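Local coordinates for cellulose-binding protein, X158 (Saccharophagus degradans, PDB 2X34) that binds the polyisoprenoid chain of ubiquinone-8 inside a YceI-like beta barrel and is implicated in plant cell wall breakdown, at residues S12-V17 with V164-V169; H28-L33 with I47-V52. One frame throughout, in Å; residues are numbered along the deposited sequence.

Interaction 1: S12-V17 with V164-V169. With UQ8 (Ubiquinone-8), chain C.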
ATOM      1  N   SER A  12       8.780   5.488   5.430  1.00 11.47           N
ATOM      2  CA  SER A  12       8.100   4.726   4.390  1.00 10.28           C
ATOM      3  C   SER A  12       6.836   5.481   3.954  1.00 10.46           C
ATOM      4  O   SER A  12       6.238   6.184   4.756  1.00 10.84           O
ATOM      5  CB  SER A  12       7.720   3.344   4.946  1.00 10.00           C
ATOM      6  OG  SER A  12       8.854   2.557   5.333  1.00  7.91           O
ATOM      7  N   PHE A  13       6.423   5.330   2.701  1.00  9.92           N
ATOM      8  CA  PHE A  13       5.194   5.955   2.223  1.00 10.38           C
ATOM      9  C   PHE A  13       4.457   5.054   1.249  1.00  9.83           C
ATOM     10  O   PHE A  13       5.045   4.188   0.617  1.00  9.19           O
ATOM     11  CB  PHE A  13       5.433   7.349   1.608  1.00 11.56           C
ATOM     12  CG  PHE A  13       6.121   7.337   0.260  1.00 13.91           C
ATOM     13  CD1 PHE A  13       5.404   7.094  -0.902  1.00 18.30           C
ATOM     14  CD2 PHE A  13       7.463   7.629   0.156  1.00 18.12           C
ATOM     15  CE1 PHE A  13       6.030   7.097  -2.149  1.00 19.61           C
ATOM     16  CE2 PHE A  13       8.094   7.630  -1.094  1.00 18.45           C
ATOM     17  CZ  PHE A  13       7.371   7.368  -2.233  1.00 16.93           C
ATOM     18  N   LEU A  14       3.150   5.248   1.181  1.00  9.35           N
ATOM     19  CA  LEU A  14       2.325   4.599   0.189  1.00  9.46           C
ATOM     20  C   LEU A  14       1.248   5.588  -0.256  1.00  9.30           C
ATOM     21  O   LEU A  14       0.470   6.120   0.572  1.00  8.89           O
ATOM     22  CB  LEU A  14       1.722   3.306   0.699  1.00  9.35           C
ATOM     23  CG  LEU A  14       0.848   2.555  -0.305  1.00 10.78           C
ATOM     24  CD1 LEU A  14       0.787   1.067   0.040  1.00 11.64           C
ATOM     25  CD2 LEU A  14      -0.552   3.168  -0.369  1.00 11.41           C
ATOM     26  N   ASN A  15       1.259   5.845  -1.564  1.00  9.18           N
ATOM     27  CA  ASN A  15       0.416   6.843  -2.196  1.00  9.92           C
ATOM     28  C   ASN A  15      -0.592   6.136  -3.103  1.00  8.65           C
ATOM     29  O   ASN A  15      -0.365   5.002  -3.558  1.00  7.06           O
ATOM     30  CB  ASN A  15       1.262   7.798  -3.066  1.00 11.20           C
ATOM     31  CG  ASN A  15       2.234   8.652  -2.265  1.00 14.75           C
ATOM     32  OD1 ASN A  15       2.087   8.851  -1.047  1.00 23.01           O
ATOM     33  ND2 ASN A  15       3.233   9.181  -2.958  1.00 19.03           N
ATOM     34  N   PHE A  16      -1.705   6.797  -3.367  1.00  8.32           N
ATOM     35  CA  PHE A  16      -2.635   6.333  -4.413  1.00  8.01           C
ATOM     36  C   PHE A  16      -3.210   7.519  -5.162  1.00  8.13           C
ATOM     37  O   PHE A  16      -3.248   8.627  -4.627  1.00  8.27           O
ATOM     38  CB  PHE A  16      -3.734   5.427  -3.851  1.00  8.23           C
ATOM     39  CG  PHE A  16      -4.620   6.076  -2.829  1.00  9.65           C
ATOM     40  CD1 PHE A  16      -5.901   6.513  -3.173  1.00  9.97           C
ATOM     41  CD2 PHE A  16      -4.207   6.190  -1.515  1.00 10.29           C
ATOM     42  CE1 PHE A  16      -6.729   7.098  -2.240  1.00 11.40           C
ATOM     43  CE2 PHE A  16      -5.021   6.779  -0.569  1.00 10.29           C
ATOM     44  CZ  PHE A  16      -6.291   7.237  -0.926  1.00 12.27           C
ATOM     45  N   VAL A  17      -3.654   7.293  -6.392  1.00  8.23           N
ATOM     46  CA  VAL A  17      -4.020   8.394  -7.263  1.00  8.63           C
ATOM     47  C   VAL A  17      -5.482   8.279  -7.724  1.00  9.01           C
ATOM     48  O   VAL A  17      -5.888   7.258  -8.285  1.00  8.31           O
ATOM     49  CB  VAL A  17      -3.059   8.487  -8.473  1.00  8.65           C
ATOM     50  CG1 VAL A  17      -3.455   9.655  -9.410  1.00  9.53           C
ATOM     51  CG2 VAL A  17      -1.583   8.620  -8.011  1.00  8.60           C
ATOM     52  N   VAL A 164      -7.092   2.804  -9.864  1.00  4.75           N
ATOM     53  CA  VAL A 164      -6.321   3.629  -8.955  1.00  4.26           C
ATOM     54  C   VAL A 164      -4.859   3.198  -8.909  1.00  5.18           C
ATOM     55  O   VAL A 164      -4.557   2.104  -8.386  1.00  5.28           O
ATOM     56  CB  VAL A 164      -6.915   3.537  -7.545  1.00  4.18           C
ATOM     57  CG1 VAL A 164      -6.023   4.244  -6.515  1.00  4.15           C
ATOM     58  CG2 VAL A 164      -8.345   4.106  -7.524  1.00  2.98           C
ATOM     59  N   PRO A 165      -3.951   4.036  -9.456  1.00  5.19           N
ATOM     60  CA  PRO A 165      -2.529   3.735  -9.311  1.00  5.73           C
ATOM     61  C   PRO A 165      -2.090   3.809  -7.851  1.00  5.82           C
ATOM     62  O   PRO A 165      -2.590   4.650  -7.080  1.00  5.43           O
ATOM     63  CB  PRO A 165      -1.839   4.827 -10.144  1.00  5.73           C
ATOM     64  CG  PRO A 165      -2.880   5.283 -11.127  1.00  6.54           C
ATOM     65  CD  PRO A 165      -4.178   5.175 -10.377  1.00  5.43           C
ATOM     66  N   VAL A 166      -1.162   2.933  -7.491  1.00  6.11           N
ATOM     67  CA  VAL A 166      -0.621   2.872  -6.138  1.00  6.26           C
ATOM     68  C   VAL A 166       0.884   2.779  -6.288  1.00  6.87           C
ATOM     69  O   VAL A 166       1.381   2.058  -7.170  1.00  7.11           O
ATOM     70  CB  VAL A 166      -1.171   1.649  -5.366  1.00  6.68           C
ATOM     71  CG1 VAL A 166      -0.471   1.511  -4.011  1.00  6.36           C
ATOM     72  CG2 VAL A 166      -2.700   1.755  -5.194  1.00  5.44           C
ATOM     73  N   ASP A 167       1.596   3.565  -5.480  1.00  6.64           N
ATOM     74  CA  ASP A 167       3.052   3.534  -5.428  1.00  7.28           C
ATOM     75  C   ASP A 167       3.511   3.557  -3.995  1.00  6.31           C
ATOM     76  O   ASP A 167       2.852   4.159  -3.163  1.00  5.88           O
ATOM     77  CB  ASP A 167       3.604   4.751  -6.163  1.00  8.33           C
ATOM     78  CG  ASP A 167       3.524   4.601  -7.649  1.00 10.78           C
ATOM     79  OD1 ASP A 167       4.371   3.877  -8.213  1.00 13.86           O
ATOM     80  OD2 ASP A 167       2.617   5.215  -8.257  1.00 17.99           O
ATOM     81  N   PHE A 168       4.626   2.890  -3.697  1.00  5.78           N
ATOM     82  CA  PHE A 168       5.145   2.876  -2.333  1.00  5.39           C
ATOM     83  C   PHE A 168       6.644   2.717  -2.299  1.00  4.62           C
ATOM     84  O   PHE A 168       7.239   2.122  -3.183  1.00  5.40           O
ATOM     85  CB  PHE A 168       4.483   1.762  -1.493  1.00  4.64           C
ATOM     86  CG  PHE A 168       4.544   0.382  -2.139  1.00  4.89           C
ATOM     87  CD1 PHE A 168       5.647  -0.460  -1.943  1.00  4.38           C
ATOM     88  CD2 PHE A 168       3.486  -0.076  -2.924  1.00  5.53           C
ATOM     89  CE1 PHE A 168       5.689  -1.717  -2.523  1.00  3.60           C
ATOM     90  CE2 PHE A 168       3.527  -1.318  -3.514  1.00  4.53           C
ATOM     91  CZ  PHE A 168       4.642  -2.141  -3.318  1.00  5.17           C
ATOM     92  N   VAL A 169       7.257   3.303  -1.280  1.00  4.55           N
ATOM     93  CA  VAL A 169       8.665   3.073  -0.975  1.00  4.15           C
ATOM     94  C   VAL A 169       8.718   2.755   0.520  1.00  3.22           C
ATOM     95  O   VAL A 169       8.341   3.588   1.359  1.00  2.83           O
ATOM     96  CB  VAL A 169       9.540   4.282  -1.344  1.00  3.57           C
ATOM     97  CG1 VAL A 169      11.009   4.033  -0.959  1.00  4.92           C
ATOM     98  CG2 VAL A 169       9.391   4.601  -2.887  1.00  5.13           C
TER
HETATM   99  C45 UQ8 C7575      10.147  -8.272  -0.870  1.00  8.01           C
HETATM  100  C44 UQ8 C7575      10.340  -7.869   0.546  1.00  6.15           C
HETATM  101  C46 UQ8 C7575      11.751  -7.991   1.081  1.00  6.01           C
HETATM  102  C43 UQ8 C7575       9.334  -7.405   1.325  1.00  6.71           C
HETATM  103  C42 UQ8 C7575       7.878  -7.224   0.919  1.00  6.12           C
HETATM  104  C41 UQ8 C7575       7.420  -5.869   1.497  1.00  8.82           C
HETATM  105  C39 UQ8 C7575       5.970  -5.628   1.198  1.00  5.87           C
HETATM  106  C40 UQ8 C7575       4.989  -6.278   2.125  1.00  7.11           C
HETATM  107  C38 UQ8 C7575       5.602  -4.887   0.137  1.00  5.69           C
HETATM  108  C37 UQ8 C7575       4.166  -4.589  -0.249  1.00  4.92           C
HETATM  109  C36 UQ8 C7575       3.881  -5.250  -1.598  1.00  5.40           C
HETATM  110  C34 UQ8 C7575       2.561  -4.884  -2.248  1.00  6.65           C
HETATM  111  C35 UQ8 C7575       2.292  -5.445  -3.621  1.00  6.34           C
HETATM  112  C33 UQ8 C7575       1.670  -4.077  -1.638  1.00  7.39           C
HETATM  113  C32 UQ8 C7575       0.310  -3.708  -2.249  1.00  9.84           C
HETATM  114  C31 UQ8 C7575       0.013  -2.223  -2.011  1.00  8.62           C
HETATM  115  C29 UQ8 C7575      -1.451  -1.895  -2.247  1.00  9.28           C
HETATM  116  C30 UQ8 C7575      -2.082  -2.150  -3.597  1.00  9.27           C
HETATM  117  C28 UQ8 C7575      -2.153  -1.365  -1.231  1.00  9.19           C
HETATM  118  C27 UQ8 C7575      -3.627  -0.958  -1.314  1.00 10.10           C
HETATM  119  C26 UQ8 C7575      -3.623   0.576  -1.183  1.00  8.47           C
HETATM  120  C24 UQ8 C7575      -5.013   1.199  -1.116  1.00  7.79           C
HETATM  121  C25 UQ8 C7575      -5.871   1.030   0.106  1.00  6.82           C
HETATM  122  C23 UQ8 C7575      -5.410   1.900  -2.181  1.00  8.79           C
HETATM  123  C22 UQ8 C7575      -6.736   2.626  -2.368  1.00 10.59           C
HETATM  124  C21 UQ8 C7575      -7.672   1.788  -3.262  1.00 10.56           C
HETATM  125  C19 UQ8 C7575      -8.827   2.539  -3.899  1.00  9.12           C
HETATM  126  C20 UQ8 C7575      -9.673   1.782  -4.887  1.00  8.29           C
HETATM  127  C18 UQ8 C7575      -9.095   3.837  -3.625  1.00 10.36           C
HETATM  128  C17 UQ8 C7575     -10.270   4.605  -4.269  1.00 10.17           C
HETATM  129  C16 UQ8 C7575      -9.798   6.045  -4.444  1.00 11.56           C
HETATM  130  C14 UQ8 C7575     -10.727   7.062  -5.104  1.00 12.82           C
HETATM  131  C15 UQ8 C7575     -11.104   6.910  -6.557  1.00 11.89           C
HETATM  132  C13 UQ8 C7575     -11.169   8.112  -4.355  1.00 12.01           C
HETATM  133  C12 UQ8 C7575     -12.090   9.226  -4.866  1.00 13.07           C
HETATM  134  C11 UQ8 C7575     -11.649  10.600  -4.320  1.00 11.59           C
HETATM  135  C9  UQ8 C7575     -12.525  11.662  -4.930  1.00 12.70           C
HETATM  136  C10 UQ8 C7575     -12.175  12.123  -6.335  1.00  9.63           C
HETATM  137  C8  UQ8 C7575     -13.545  12.149  -4.197  1.00 14.13           C
HETATM  138  C7  UQ8 C7575     -14.560  13.209  -4.606  1.00 17.42           C
HETATM  139  C6  UQ8 C7575     -14.535  14.336  -3.610  1.00 18.60           C
HETATM  140  C1  UQ8 C7575     -15.208  14.316  -2.270  1.00 19.65           C
HETATM  141  C1M UQ8 C7575     -16.060  13.177  -1.768  1.00 21.41           C
HETATM  142  C2  UQ8 C7575     -15.062  15.510  -1.390  1.00 21.64           C
HETATM  143  O2  UQ8 C7575     -15.614  15.537  -0.291  1.00 21.93           O
HETATM  144  C3  UQ8 C7575     -14.284  16.700  -1.798  1.00 21.24           C
HETATM  145  O3  UQ8 C7575     -14.166  17.769  -0.929  1.00 25.35           O
HETATM  146  C3M UQ8 C7575     -15.275  18.461  -0.331  1.00 24.45           C
HETATM  147  C4  UQ8 C7575     -13.621  16.683  -3.123  1.00 21.21           C
HETATM  148  O4  UQ8 C7575     -12.838  17.709  -3.577  1.00 23.40           O
HETATM  149  C4M UQ8 C7575     -13.291  19.065  -3.525  1.00 25.07           C
HETATM  150  C5  UQ8 C7575     -13.756  15.521  -3.994  1.00 17.70           C
HETATM  151  O5  UQ8 C7575     -13.144  15.542  -5.049  1.00 18.81           O
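L14 and F168 meet across two antiparallel strands as a non-hydrogen-bonded pair, L14 CB lying 3.8 Å from F168 CB. Both side chains leave the sheet on the face that also carries F16 and V166, and all four reach the isoprenoid tail of ubiquinone-8. F168 CG lies between the backbone N and the carbonyl carbon (chi1 52°), which sends the ring from the 12-17 backbone out to the ligand, its CD2 still flanking L14 CD1 and CZ within 3.6 Å of UQ8 C34. Further along the tail, V166 CG1 touches L14 CD2 and UQ8 C29, while C22 of the ligand sits over one face of the F16 ring. V164 CG1 meets F16 CB at 3.7 Å, near the edge of that ring, and its other methyl turns to the tail. Cutting F168 back to an alanine is likely to leave the C33 to C37 part of the tail without its aromatic neighbour and open a gap beside L14 CD1.

Five backbone hydrogen bonds fix this spacing, the straightest being N15 N to D167 O, 2.8 Å at 171°. On the other face F13 folds over V169, its CZ 3.5 Å from V169 CG2 and the V169 amide N over the ring centre, while D167 OD1 turns to N131. The five side chains touching the tail here are all hydrocarbon, consistent with this part of it being held mainly by apolar contact.

Interaction 2: H28-L33 with I47-V52. With UQ8 (Ubiquinone-8), chain C.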
ATOM      1  N   HIS A  28      -2.969  10.950  -3.124  1.00  4.86           N
ATOM      2  CA  HIS A  28      -3.294  10.869  -1.701  1.00  5.34           C
ATOM      3  C   HIS A  28      -2.319   9.922  -1.010  1.00  5.92           C
ATOM      4  O   HIS A  28      -1.656   9.112  -1.661  1.00  6.67           O
ATOM      5  CB  HIS A  28      -4.723  10.369  -1.516  1.00  4.74           C
ATOM      6  CG  HIS A  28      -5.701  10.979  -2.468  1.00  6.00           C
ATOM      7  ND1 HIS A  28      -6.027  12.319  -2.438  1.00  8.09           N
ATOM      8  CD2 HIS A  28      -6.385  10.445  -3.504  1.00  4.77           C
ATOM      9  CE1 HIS A  28      -6.889  12.576  -3.408  1.00  8.86           C
ATOM     10  NE2 HIS A  28      -7.125  11.455  -4.070  1.00  6.98           N
ATOM     11  N   ARG A  29      -2.236  10.007   0.304  1.00  6.14           N
ATOM     12  CA  ARG A  29      -1.318   9.153   1.055  1.00  6.99           C
ATOM     13  C   ARG A  29      -2.024   8.573   2.286  1.00  6.09           C
ATOM     14  O   ARG A  29      -3.086   9.063   2.711  1.00  3.71           O
ATOM     15  CB  ARG A  29      -0.057   9.945   1.460  1.00  8.52           C
ATOM     16  CG  ARG A  29      -0.325  11.156   2.334  1.00 12.91           C
ATOM     17  CD  ARG A  29       0.956  11.881   2.786  1.00 19.79           C
ATOM     18  NE  ARG A  29       0.679  13.029   3.679  1.00 23.54           N
ATOM     19  CZ  ARG A  29       1.565  13.601   4.505  1.00 29.02           C
ATOM     20  NH1 ARG A  29       2.812  13.137   4.612  1.00 32.11           N
ATOM     21  NH2 ARG A  29       1.205  14.645   5.253  1.00 31.23           N
ATOM     22  N   PHE A  30      -1.453   7.488   2.800  1.00  5.40           N
ATOM     23  CA  PHE A  30      -1.750   6.981   4.139  1.00  5.22           C
ATOM     24  C   PHE A  30      -0.572   7.383   5.002  1.00  5.40           C
ATOM     25  O   PHE A  30       0.568   6.993   4.727  1.00  5.71           O
ATOM     26  CB  PHE A  30      -1.957   5.459   4.128  1.00  5.15           C
ATOM     27  CG  PHE A  30      -3.152   5.026   3.324  1.00  5.56           C
ATOM     28  CD1 PHE A  30      -4.436   5.184   3.822  1.00  5.99           C
ATOM     29  CD2 PHE A  30      -3.004   4.482   2.051  1.00  4.90           C
ATOM     30  CE1 PHE A  30      -5.553   4.780   3.091  1.00  5.27           C
ATOM     31  CE2 PHE A  30      -4.103   4.103   1.314  1.00  4.74           C
ATOM     32  CZ  PHE A  30      -5.383   4.247   1.821  1.00  5.22           C
ATOM     33  N   ASP A  31      -0.847   8.207   6.010  1.00  4.44           N
ATOM     34  CA  ASP A  31       0.196   8.748   6.873  1.00  4.12           C
ATOM     35  C   ASP A  31       0.728   7.742   7.905  1.00  4.12           C
ATOM     36  O   ASP A  31       1.776   7.982   8.521  1.00  4.37           O
ATOM     37  CB  ASP A  31      -0.300  10.014   7.571  1.00  3.93           C
ATOM     38  CG  ASP A  31      -0.438  11.188   6.610  1.00  4.74           C
ATOM     39  OD1 ASP A  31       0.214  11.158   5.542  1.00  7.25           O
ATOM     40  OD2 ASP A  31      -1.222  12.106   6.904  1.00  6.17           O
ATOM     41  N   VAL A  32       0.026   6.628   8.111  1.00  3.30           N
ATOM     42  CA  VAL A  32       0.451   5.661   9.090  1.00  2.29           C
ATOM     43  C   VAL A  32       0.518   4.264   8.465  1.00  2.39           C
ATOM     44  O   VAL A  32      -0.496   3.730   8.024  1.00  2.28           O
ATOM     45  CB  VAL A  32      -0.487   5.631  10.309  1.00  2.00           C
ATOM     46  CG1 VAL A  32      -0.024   4.546  11.279  1.00  2.41           C
ATOM     47  CG2 VAL A  32      -0.584   6.969  11.003  1.00  2.00           C
ATOM     48  N   LEU A  33       1.728   3.709   8.422  1.00  2.24           N
ATOM     49  CA  LEU A  33       2.014   2.350   7.984  1.00  2.63           C
ATOM     50  C   LEU A  33       2.790   1.657   9.097  1.00  2.91           C
ATOM     51  O   LEU A  33       3.604   2.287   9.810  1.00  4.22           O
ATOM     52  CB  LEU A  33       2.897   2.321   6.715  1.00  2.38           C
ATOM     53  CG  LEU A  33       2.484   3.232   5.550  1.00  3.63           C
ATOM     54  CD1 LEU A  33       3.606   3.376   4.458  1.00  2.42           C
ATOM     55  CD2 LEU A  33       1.207   2.687   4.934  1.00  4.54           C
ATOM     56  N   ILE A  47      -1.615  -1.099   6.442  1.00  5.68           N
ATOM     57  CA  ILE A  47      -1.959   0.264   6.069  1.00  5.73           C
ATOM     58  C   ILE A  47      -3.131   0.758   6.957  1.00  5.41           C
ATOM     59  O   ILE A  47      -4.191   0.150   6.996  1.00  5.19           O
ATOM     60  CB  ILE A  47      -2.369   0.317   4.594  1.00  5.64           C
ATOM     61  CG1 ILE A  47      -1.266  -0.317   3.716  1.00  7.44           C
ATOM     62  CG2 ILE A  47      -2.669   1.776   4.180  1.00  4.84           C
ATOM     63  CD1 ILE A  47      -1.772  -0.946   2.465  1.00  6.15           C
ATOM     64  N   ASP A  48      -2.913   1.840   7.681  1.00  4.63           N
ATOM     65  CA  ASP A  48      -3.931   2.386   8.578  1.00  3.70           C
ATOM     66  C   ASP A  48      -4.858   3.245   7.727  1.00  3.54           C
ATOM     67  O   ASP A  48      -4.511   4.375   7.343  1.00  2.96           O
ATOM     68  CB  ASP A  48      -3.282   3.200   9.695  1.00  3.51           C
ATOM     69  CG  ASP A  48      -4.292   3.866  10.607  1.00  4.72           C
ATOM     70  OD1 ASP A  48      -5.517   3.625  10.431  1.00  2.00           O
ATOM     71  OD2 ASP A  48      -3.842   4.620  11.517  1.00  3.77           O
ATOM     72  N   LEU A  49      -6.041   2.700   7.437  1.00  3.72           N
ATOM     73  CA  LEU A  49      -6.989   3.364   6.545  1.00  3.24           C
ATOM     74  C   LEU A  49      -7.574   4.642   7.149  1.00  3.85           C
ATOM     75  O   LEU A  49      -7.951   5.565   6.413  1.00  3.70           O
ATOM     76  CB  LEU A  49      -8.054   2.403   6.095  1.00  3.37           C
ATOM     77  CG  LEU A  49      -7.521   1.172   5.335  1.00  2.76           C
ATOM     78  CD1 LEU A  49      -8.683   0.234   5.058  1.00  2.67           C
ATOM     79  CD2 LEU A  49      -6.793   1.609   4.006  1.00  2.00           C
ATOM     80  N   ASN A  50      -7.586   4.735   8.475  1.00  4.15           N
ATOM     81  CA  ASN A  50      -7.968   5.991   9.140  1.00  3.92           C
ATOM     82  C   ASN A  50      -6.969   7.120   8.942  1.00  3.63           C
ATOM     83  O   ASN A  50      -7.322   8.258   9.178  1.00  3.45           O
ATOM     84  CB  ASN A  50      -8.202   5.783  10.643  1.00  4.07           C
ATOM     85  CG  ASN A  50      -9.523   5.102  10.928  1.00  4.64           C
ATOM     86  OD1 ASN A  50     -10.583   5.551  10.455  1.00  3.75           O
ATOM     87  ND2 ASN A  50      -9.472   4.008  11.694  1.00  3.19           N
ATOM     88  N   SER A  51      -5.754   6.804   8.479  1.00  3.20           N
ATOM     89  CA  SER A  51      -4.712   7.806   8.268  1.00  3.75           C
ATOM     90  C   SER A  51      -4.701   8.387   6.853  1.00  4.15           C
ATOM     91  O   SER A  51      -3.747   9.058   6.474  1.00  6.21           O
ATOM     92  CB  SER A  51      -3.324   7.219   8.602  1.00  3.65           C
ATOM     93  OG  SER A  51      -2.792   6.404   7.571  1.00  2.00           O
ATOM     94  N   VAL A  52      -5.734   8.093   6.079  1.00  4.67           N
ATOM     95  CA  VAL A  52      -5.860   8.605   4.722  1.00  4.14           C
ATOM     96  C   VAL A  52      -5.794  10.111   4.750  1.00  4.36           C
ATOM     97  O   VAL A  52      -6.415  10.759   5.610  1.00  3.87           O
ATOM     98  CB  VAL A  52      -7.169   8.123   4.014  1.00  4.36           C
ATOM     99  CG1 VAL A  52      -8.446   8.642   4.731  1.00  3.98           C
ATOM    100  CG2 VAL A  52      -7.162   8.541   2.549  1.00  2.14           C
TER
HETATM  101  C45 UQ8 C7575      10.147  -8.272  -0.870  1.00  8.01           C
HETATM  102  C44 UQ8 C7575      10.340  -7.869   0.546  1.00  6.15           C
HETATM  103  C46 UQ8 C7575      11.751  -7.991   1.081  1.00  6.01           C
HETATM  104  C43 UQ8 C7575       9.334  -7.405   1.325  1.00  6.71           C
HETATM  105  C42 UQ8 C7575       7.878  -7.224   0.919  1.00  6.12           C
HETATM  106  C41 UQ8 C7575       7.420  -5.869   1.497  1.00  8.82           C
HETATM  107  C39 UQ8 C7575       5.970  -5.628   1.198  1.00  5.87           C
HETATM  108  C40 UQ8 C7575       4.989  -6.278   2.125  1.00  7.11           C
HETATM  109  C38 UQ8 C7575       5.602  -4.887   0.137  1.00  5.69           C
HETATM  110  C37 UQ8 C7575       4.166  -4.589  -0.249  1.00  4.92           C
HETATM  111  C36 UQ8 C7575       3.881  -5.250  -1.598  1.00  5.40           C
HETATM  112  C34 UQ8 C7575       2.561  -4.884  -2.248  1.00  6.65           C
HETATM  113  C35 UQ8 C7575       2.292  -5.445  -3.621  1.00  6.34           C
HETATM  114  C33 UQ8 C7575       1.670  -4.077  -1.638  1.00  7.39           C
HETATM  115  C32 UQ8 C7575       0.310  -3.708  -2.249  1.00  9.84           C
HETATM  116  C31 UQ8 C7575       0.013  -2.223  -2.011  1.00  8.62           C
HETATM  117  C29 UQ8 C7575      -1.451  -1.895  -2.247  1.00  9.28           C
HETATM  118  C30 UQ8 C7575      -2.082  -2.150  -3.597  1.00  9.27           C
HETATM  119  C28 UQ8 C7575      -2.153  -1.365  -1.231  1.00  9.19           C
HETATM  120  C27 UQ8 C7575      -3.627  -0.958  -1.314  1.00 10.10           C
HETATM  121  C26 UQ8 C7575      -3.623   0.576  -1.183  1.00  8.47           C
HETATM  122  C24 UQ8 C7575      -5.013   1.199  -1.116  1.00  7.79           C
HETATM  123  C25 UQ8 C7575      -5.871   1.030   0.106  1.00  6.82           C
HETATM  124  C23 UQ8 C7575      -5.410   1.900  -2.181  1.00  8.79           C
HETATM  125  C22 UQ8 C7575      -6.736   2.626  -2.368  1.00 10.59           C
HETATM  126  C21 UQ8 C7575      -7.672   1.788  -3.262  1.00 10.56           C
HETATM  127  C19 UQ8 C7575      -8.827   2.539  -3.899  1.00  9.12           C
HETATM  128  C20 UQ8 C7575      -9.673   1.782  -4.887  1.00  8.29           C
HETATM  129  C18 UQ8 C7575      -9.095   3.837  -3.625  1.00 10.36           C
HETATM  130  C17 UQ8 C7575     -10.270   4.605  -4.269  1.00 10.17           C
HETATM  131  C16 UQ8 C7575      -9.798   6.045  -4.444  1.00 11.56           C
HETATM  132  C14 UQ8 C7575     -10.727   7.062  -5.104  1.00 12.82           C
HETATM  133  C15 UQ8 C7575     -11.104   6.910  -6.557  1.00 11.89           C
HETATM  134  C13 UQ8 C7575     -11.169   8.112  -4.355  1.00 12.01           C
HETATM  135  C12 UQ8 C7575     -12.090   9.226  -4.866  1.00 13.07           C
HETATM  136  C11 UQ8 C7575     -11.649  10.600  -4.320  1.00 11.59           C
HETATM  137  C9  UQ8 C7575     -12.525  11.662  -4.930  1.00 12.70           C
HETATM  138  C10 UQ8 C7575     -12.175  12.123  -6.335  1.00  9.63           C
HETATM  139  C8  UQ8 C7575     -13.545  12.149  -4.197  1.00 14.13           C
HETATM  140  C7  UQ8 C7575     -14.560  13.209  -4.606  1.00 17.42           C
HETATM  141  C6  UQ8 C7575     -14.535  14.336  -3.610  1.00 18.60           C
HETATM  142  C1  UQ8 C7575     -15.208  14.316  -2.270  1.00 19.65           C
HETATM  143  C1M UQ8 C7575     -16.060  13.177  -1.768  1.00 21.41           C
HETATM  144  C2  UQ8 C7575     -15.062  15.510  -1.390  1.00 21.64           C
HETATM  145  O2  UQ8 C7575     -15.614  15.537  -0.291  1.00 21.93           O
HETATM  146  C3  UQ8 C7575     -14.284  16.700  -1.798  1.00 21.24           C
HETATM  147  O3  UQ8 C7575     -14.166  17.769  -0.929  1.00 25.35           O
HETATM  148  C3M UQ8 C7575     -15.275  18.461  -0.331  1.00 24.45           C
HETATM  149  C4  UQ8 C7575     -13.621  16.683  -3.123  1.00 21.21           C
HETATM  150  O4  UQ8 C7575     -12.838  17.709  -3.577  1.00 23.40           O
HETATM  151  C4M UQ8 C7575     -13.291  19.065  -3.525  1.00 25.07           C
HETATM  152  C5  UQ8 C7575     -13.756  15.521  -3.994  1.00 17.70           C
HETATM  153  O5  UQ8 C7575     -13.144  15.542  -5.049  1.00 18.81           O
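The methyl CG2 of I47 sits over one face of the F30 ring in a CH-pi contact, 3.6 Å from the ring centroid and 24° off its normal. L49 lies alongside F30 and brings CD2 to 3.5 Å from F30 CE1, and V52 CB approaches the same ring carbon obliquely. F30 CZ is shared, 3.7 Å from UQ8 C25 and touching L49 CD2 as well. I47 serves both partners: its chi1 (-54°) places CG1 opposite the carbonyl carbon and turns CG2 over F30, while CD1, beyond CG1, reaches UQ8 C28. L33 CD2 packs beside I47.

Further out, S51 ties the turn to the neighbouring strand. Its OG, near the edge of the F30 ring, accepts a bond from V32 N at 2.9 Å and donates one of 2.7 Å to D48 O, in the carbonyl plane. D48 O also receives S51 N, so two donors from one residue grip it. D31 N points almost straight at S51 O (177°), although it stands above that carbonyl plane, and D48 N bonds to V32 O. At the exposed edge R29 NE lies 2.7 Å from D31 OD1, a pairing of charges without a directed N-H; D31 OD2 is held by N53.

Two antiparallel non-hydrogen-bonded pairs, F30 with V52 and L33 with I47, flank the turn at 48-51, with a register shift of two between them. The contact belongs to the beta hairpin of strands 24-38 and 42-48, also joins strand 52-53, and supplies F30 and I47 to the ubiquinone-8 pocket; strand 3-20 packs beside F30 and helix 57-68 meets L49 and V52.

Strands 3-20 and 24-38 are neighbours in one antiparallel sheet, which makes interactions 1 and 2 parts of the same wall, their centres about 10 Å apart. F16 O lies 2.8 Å from H28 N, and L14 O 3.2 Å from F30 N, both probable backbone hydrogen bonds. The planes of the F16 and F30 rings are at about 25°, with F16 CE2 3.4 Å from F30 CE2, so that the two rings meet in the wall of the ubiquinone-8 pocket. Both segments of interaction 2 fall, in sequence, between the two strands paired in interaction 1. Both line the isoprenoid tail; polar contacts to the ligand come from R62 and K20.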